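PDB 3EVY: putative type I restriction enzyme R protein from Bacteroides fragilis NCTC 9343, which is probably the R subunit of a type I restriction system, thought to be needed for nuclease and ATPase activities but not modification, represented here by a C-terminal fragment. Local coordinates for residues Lys15-Phe20 and Asn61-Tyr66; Asn21-Glu26 and Arg54-Leu59. All coordinates share one frame; numbering follows the deposited sequence.

In the fold
The modelled part of this C-terminal fragment is mostly helical. Helix 12-30 leads off, contributing first Lys15-Phe20 and then Asn21-Glu26. After the short helix 34-38 the chain turns back along helix 43-63, whose residues Arg54-Leu59 meet Asn21-Glu26 in interaction 2 and close the inner loop. A few residues on, Asn61-Tyr66 reach Lys15-Phe20, so interaction 1 closes a wider loop that encloses the first. Both contacts join helix 12-30 to helix 43-63, interaction 2 near the centre of the modelled chain and interaction 1 farther out, where it also uses the turn Val63-Tyr66. Leu59 joins them by packing on Leu16 and Phe20, and helix 78-91 packs against helix 43-63.

Interaction 1 of 2, residues Lys15-Phe20 and Asn61-Tyr66; sequences KLVERF and NEVKGY
Glu62 meets Leu16 through the flank of its side chain. The acid's extended chain crosses the leucine at about a right angle, with CG lying near Leu16 CD1 and the carboxylate carbon CD 3.6 Å from Leu16 CD2. A long side chain suits this exposed position, since its CG methylene and carboxylate lie against the leucine at the border of the contact. Arg19 lies nearby, but its NH2 is 5.0 Å from Glu62 OE2, so the opposite charges can at most attract each other from a distance.

Val63 comes next and is buried. Its CG1 stands anti to the carbonyl carbon (chi1 -55°) and touches Leu16 CB at 3.6 Å, close to the leucine's backbone, while Val17 CG2 approaches the same Val63 CG1 more loosely at 4.3 Å. A short branched residue fits where the backbones come nearest, Leu16 CA and Val63 CA being 6.6 Å apart. Val63 also packs on Tyr13, farther back on helix 12-30.

From Val63 the chain makes a type I beta turn through Lys64 and Gly65 to Tyr66, and Lys64 forms a salt bridge with Glu78. The turn brings the tyrosine back toward the first helix, where it crosses Leu16 at about a right angle, Tyr66 CE1 lying 3.4 Å from Leu16 CD1. That methyl sits between the phenol and the Glu62 chain, while CD2 lies against the carboxylate. No hydrogen bond joins the two segments; this is apolar packing at the open end of an antiparallel helix pair, beside a type I beta turn.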
loop_
_atom_site.group_PDB
_atom_site.type_symbol
_atom_site.label_atom_id
_atom_site.label_comp_id
_atom_site.label_asym_id
_atom_site.label_seq_id
_atom_site.Cartn_x
_atom_site.Cartn_y
_atom_site.Cartn_z
ATOM N N LYS A 15 -0.812 5.458 15.870
ATOM C CA LYS A 15 -0.482 6.574 14.950
ATOM C C LYS A 15 -0.137 6.099 13.547
ATOM O O LYS A 15 -0.663 6.637 12.564
ATOM C CB LYS A 15 0.689 7.438 15.471
ATOM C CG LYS A 15 0.283 8.652 16.340
ATOM C CD LYS A 15 1.503 9.398 16.920
ATOM C CE LYS A 15 2.249 8.559 17.957
ATOM N NZ LYS A 15 3.647 9.016 18.239
ATOM N N LEU A 16 0.793 5.154 13.425
ATOM C CA LEU A 16 1.196 4.685 12.106
ATOM C C LEU A 16 0.053 3.917 11.365
ATOM O O LEU A 16 0.009 3.914 10.126
ATOM C CB LEU A 16 2.442 3.794 12.198
ATOM C CG LEU A 16 3.767 4.346 12.770
ATOM C CD1 LEU A 16 4.700 3.182 13.387
ATOM C CD2 LEU A 16 4.550 5.099 11.685
ATOM N N VAL A 17 -0.758 3.171 12.107
ATOM C CA VAL A 17 -1.901 2.458 11.508
ATOM C C VAL A 17 -2.866 3.459 10.902
ATOM O O VAL A 17 -3.334 3.260 9.789
ATOM C CB VAL A 17 -2.638 1.531 12.529
ATOM C CG1 VAL A 17 -4.048 1.090 12.029
ATOM C CG2 VAL A 17 -1.795 0.313 12.877
ATOM N N GLU A 18 -3.116 4.573 11.610
ATOM C CA GLU A 18 -4.005 5.619 11.105
ATOM C C GLU A 18 -3.474 6.261 9.822
ATOM O O GLU A 18 -4.206 6.405 8.861
ATOM C CB GLU A 18 -4.180 6.696 12.182
ATOM C CG GLU A 18 -5.102 7.801 11.719
ATOM C CD GLU A 18 -5.258 8.880 12.774
ATOM O OE1 GLU A 18 -5.209 8.538 13.990
ATOM O OE2 GLU A 18 -5.404 10.063 12.362
ATOM N N ARG A 19 -2.200 6.657 9.809
ATOM C CA ARG A 19 -1.518 7.077 8.604
ATOM C C ARG A 19 -1.611 6.020 7.451
ATOM O O ARG A 19 -1.802 6.384 6.288
ATOM C CB ARG A 19 -0.022 7.298 8.848
ATOM C CG ARG A 19 0.348 8.682 9.335
ATOM C CD ARG A 19 1.792 8.744 9.919
ATOM N NE ARG A 19 2.774 8.550 8.851
ATOM C CZ ARG A 19 4.053 8.248 9.049
ATOM N NH1 ARG A 19 4.531 8.141 10.284
ATOM N NH2 ARG A 19 4.856 8.082 8.004
ATOM N N PHE A 20 -1.374 4.750 7.758
ATOM C CA PHE A 20 -1.376 3.714 6.665
ATOM C C PHE A 20 -2.774 3.667 6.036
ATOM O O PHE A 20 -2.915 3.598 4.804
ATOM C CB PHE A 20 -1.053 2.298 7.181
ATOM C CG PHE A 20 -1.104 1.270 6.061
ATOM C CD1 PHE A 20 -0.023 1.091 5.233
ATOM C CD2 PHE A 20 -2.294 0.657 5.727
ATOM C CE1 PHE A 20 -0.110 0.250 4.135
ATOM C CE2 PHE A 20 -2.363 -0.213 4.650
ATOM C CZ PHE A 20 -1.289 -0.413 3.874
ATOM N N ASN A 61 5.585 -2.261 6.471
ATOM C CA ASN A 61 6.682 -3.030 7.098
ATOM C C ASN A 61 7.014 -2.468 8.473
ATOM O O ASN A 61 7.357 -3.187 9.419
ATOM C CB ASN A 61 7.909 -3.028 6.162
ATOM C CG ASN A 61 7.811 -4.129 5.135
ATOM O OD1 ASN A 61 7.151 -5.135 5.410
ATOM N ND2 ASN A 61 8.375 -3.925 3.929
ATOM N N GLU A 62 6.831 -1.165 8.605
ATOM C CA GLU A 62 7.069 -0.436 9.815
ATOM C C GLU A 62 6.072 -0.822 10.905
ATOM O O GLU A 62 6.473 -1.142 12.016
ATOM C CB GLU A 62 6.962 1.098 9.485
ATOM C CG GLU A 62 7.022 2.007 10.684
ATOM C CD GLU A 62 7.506 3.448 10.369
ATOM O OE1 GLU A 62 8.026 4.061 11.304
ATOM O OE2 GLU A 62 7.346 3.985 9.240
ATOM N N VAL A 63 4.780 -0.843 10.596
ATOM C CA VAL A 63 3.799 -1.406 11.573
ATOM C C VAL A 63 3.999 -2.872 11.885
ATOM O O VAL A 63 3.695 -3.286 12.970
ATOM C CB VAL A 63 2.290 -1.094 11.223
ATOM C CG1 VAL A 63 2.106 0.433 11.062
ATOM C CG2 VAL A 63 1.888 -1.827 9.977
ATOM N N LYS A 64 4.531 -3.676 10.958
ATOM C CA LYS A 64 4.812 -5.074 11.315
ATOM C C LYS A 64 5.979 -5.154 12.284
ATOM O O LYS A 64 6.253 -6.224 12.858
ATOM C CB LYS A 64 5.089 -5.936 10.060
ATOM C CG LYS A 64 3.903 -6.023 9.102
ATOM C CD LYS A 64 4.193 -6.853 7.908
ATOM C CE LYS A 64 2.927 -7.051 7.132
ATOM N NZ LYS A 64 3.202 -7.870 5.945
ATOM N N GLY A 65 6.679 -4.055 12.456
ATOM C CA GLY A 65 7.766 -4.050 13.401
ATOM C C GLY A 65 7.363 -3.782 14.859
ATOM O O GLY A 65 8.239 -3.484 15.716
ATOM N N TYR A 66 6.046 -3.871 15.137
ATOM C CA TYR A 66 5.506 -3.735 16.497
ATOM C C TYR A 66 4.923 -5.055 17.019
ATOM O O TYR A 66 4.246 -5.805 16.284
ATOM C CB TYR A 66 4.416 -2.611 16.614
ATOM C CG TYR A 66 5.022 -1.220 16.502
ATOM C CD1 TYR A 66 5.297 -0.690 15.277
ATOM C CD2 TYR A 66 5.413 -0.502 17.659
ATOM C CE1 TYR A 66 5.876 0.572 15.156
ATOM C CE2 TYR A 66 6.005 0.742 17.556
ATOM C CZ TYR A 66 6.215 1.282 16.320
ATOM O OH TYR A 66 6.797 2.522 16.203
#

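Interaction 2 of 2, residues Asn21-Glu26 and Arg54-Leu59; sequences NEMAAE and RAMLRL
Met23 reaches across to Ala55, Met56 and Leu59, and its torsions explain how one flexible chain serves all three. With CG anti to the backbone N (chi1 -160°) the side chain projects at the opposite helix, bringing Met23 CG within 3.7 Å of Met56 CG. The sulfur then lies over the backbone there, Met23 SD being 3.8 Å from Met56 N, and is also near the small side chain of Ala55. A bend at chi3 turns the methyl toward Leu59, where Met23 CE and Leu59 CD2 stand only 3.3 Å apart, tighter than usual for two carbons. Leu59 holds CG opposite its backbone N (chi1 179°), extending CD2 toward that methyl; a branched apolar chain suits this buried place.

Met56 slides past Met23 in the reverse direction. It too is bent at chi3, and Met56 SD comes to 3.9 Å from Ala24 CA. Alanine's lone methyl leaves the thioether access to the helix backbone. Met56 also packs on Phe27, Ile76 and Phe81, the last from helix 78-91. The axes of the two short segments approach to 10.3 Å at 149°, an antiparallel helix pair packed through two methionines in the interior of the modelled helical region.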
loop_
_atom_site.group_PDB
_atom_site.type_symbol
_atom_site.label_atom_id
_atom_site.label_comp_id
_atom_site.label_asym_id
_atom_site.label_seq_id
_atom_site.Cartn_x
_atom_site.Cartn_y
_atom_site.Cartn_z
ATOM N N ASN A 21 -3.794 3.727 6.895
ATOM C CA ASN A 21 -5.161 3.545 6.429
ATOM C C ASN A 21 -5.652 4.735 5.578
ATOM O O ASN A 21 -6.452 4.572 4.616
ATOM C CB ASN A 21 -6.113 3.218 7.580
ATOM C CG ASN A 21 -5.952 1.800 8.088
ATOM O OD1 ASN A 21 -5.330 0.932 7.414
ATOM N ND2 ASN A 21 -6.532 1.527 9.232
ATOM N N GLU A 22 -5.196 5.928 5.932
ATOM C CA GLU A 22 -5.486 7.103 5.093
ATOM C C GLU A 22 -4.788 7.030 3.770
ATOM O O GLU A 22 -5.382 7.366 2.719
ATOM C CB GLU A 22 -5.133 8.410 5.831
ATOM C CG GLU A 22 -6.042 8.638 7.012
ATOM C CD GLU A 22 -5.518 9.731 7.996
ATOM O OE1 GLU A 22 -4.430 10.344 7.732
ATOM O OE2 GLU A 22 -6.203 9.947 9.045
ATOM N N MET A 23 -3.508 6.674 3.801
ATOM C CA MET A 23 -2.714 6.443 2.587
ATOM C C MET A 23 -3.382 5.375 1.720
ATOM O O MET A 23 -3.467 5.538 0.516
ATOM C CB MET A 23 -1.359 5.922 2.968
ATOM C CG MET A 23 -0.250 6.042 1.954
ATOM S SD MET A 23 1.398 5.756 2.765
ATOM C CE MET A 23 1.017 6.909 4.207
ATOM N N ALA A 24 -3.864 4.292 2.327
ATOM C CA ALA A 24 -4.444 3.196 1.540
ATOM C C ALA A 24 -5.746 3.612 0.816
ATOM O O ALA A 24 -5.972 3.280 -0.346
ATOM C CB ALA A 24 -4.739 1.971 2.456
ATOM N N ALA A 25 -6.619 4.312 1.522
ATOM C CA ALA A 25 -7.926 4.684 0.949
ATOM C C ALA A 25 -7.686 5.659 -0.165
ATOM O O ALA A 25 -8.441 5.693 -1.144
ATOM C CB ALA A 25 -8.839 5.300 2.021
ATOM N N GLU A 26 -6.645 6.478 -0.030
ATOM C CA GLU A 26 -6.250 7.316 -1.134
ATOM C C GLU A 26 -5.641 6.527 -2.286
ATOM O O GLU A 26 -6.039 6.710 -3.424
ATOM C CB GLU A 26 -5.297 8.414 -0.685
ATOM C CG GLU A 26 -6.057 9.506 0.147
ATOM C CD GLU A 26 -5.250 10.065 1.319
ATOM O OE1 GLU A 26 -4.004 10.245 1.191
ATOM O OE2 GLU A 26 -5.877 10.320 2.373
ATOM N N ARG A 54 5.470 2.287 -2.998
ATOM C CA ARG A 54 6.704 2.244 -2.119
ATOM C C ARG A 54 6.475 2.794 -0.730
ATOM O O ARG A 54 6.888 2.212 0.267
ATOM C CB ARG A 54 7.906 2.986 -2.728
ATOM C CG ARG A 54 9.208 2.799 -1.870
ATOM C CD ARG A 54 10.409 3.390 -2.563
ATOM N NE ARG A 54 11.554 3.227 -1.674
ATOM C CZ ARG A 54 12.731 3.824 -1.840
ATOM N NH1 ARG A 54 12.948 4.617 -2.888
ATOM N NH2 ARG A 54 13.695 3.588 -0.958
ATOM N N ALA A 55 5.789 3.907 -0.624
ATOM C CA ALA A 55 5.485 4.512 0.678
ATOM C C ALA A 55 4.545 3.682 1.535
ATOM O O ALA A 55 4.669 3.642 2.755
ATOM C CB ALA A 55 4.827 5.995 0.488
ATOM N N MET A 56 3.509 3.123 0.920
ATOM C CA MET A 56 2.621 2.157 1.658
ATOM C C MET A 56 3.406 0.956 2.073
ATOM O O MET A 56 3.274 0.465 3.208
ATOM C CB MET A 56 1.464 1.656 0.698
ATOM C CG MET A 56 0.195 2.581 0.608
ATOM S SD MET A 56 -1.226 1.543 0.115
ATOM C CE MET A 56 -0.548 0.613 -1.190
ATOM N N LEU A 57 4.232 0.423 1.162
ATOM C CA LEU A 57 4.979 -0.797 1.466
ATOM C C LEU A 57 5.923 -0.544 2.738
ATOM O O LEU A 57 6.031 -1.381 3.641
ATOM C CB LEU A 57 5.808 -1.291 0.247
ATOM C CG LEU A 57 6.871 -2.357 0.652
ATOM C CD1 LEU A 57 6.200 -3.710 1.228
ATOM C CD2 LEU A 57 7.811 -2.719 -0.535
ATOM N N ARG A 58 6.567 0.610 2.788
ATOM C CA ARG A 58 7.507 0.943 3.892
ATOM C C ARG A 58 6.764 1.115 5.197
ATOM O O ARG A 58 7.228 0.636 6.265
ATOM C CB ARG A 58 8.309 2.210 3.540
ATOM C CG ARG A 58 9.393 1.963 2.488
ATOM C CD ARG A 58 10.142 3.221 2.049
ATOM N NE ARG A 58 10.825 3.855 3.188
ATOM C CZ ARG A 58 12.054 3.537 3.613
ATOM N NH1 ARG A 58 12.787 2.600 2.995
ATOM N NH2 ARG A 58 12.552 4.176 4.678
ATOM N N LEU A 59 5.565 1.696 5.124
ATOM C CA LEU A 59 4.795 1.964 6.309
ATOM C C LEU A 59 4.179 0.635 6.806
ATOM O O LEU A 59 4.100 0.348 8.018
ATOM C CB LEU A 59 3.709 3.005 5.993
ATOM C CG LEU A 59 2.721 3.486 7.039
ATOM C CD1 LEU A 59 3.429 3.787 8.373
ATOM C CD2 LEU A 59 2.027 4.823 6.504
#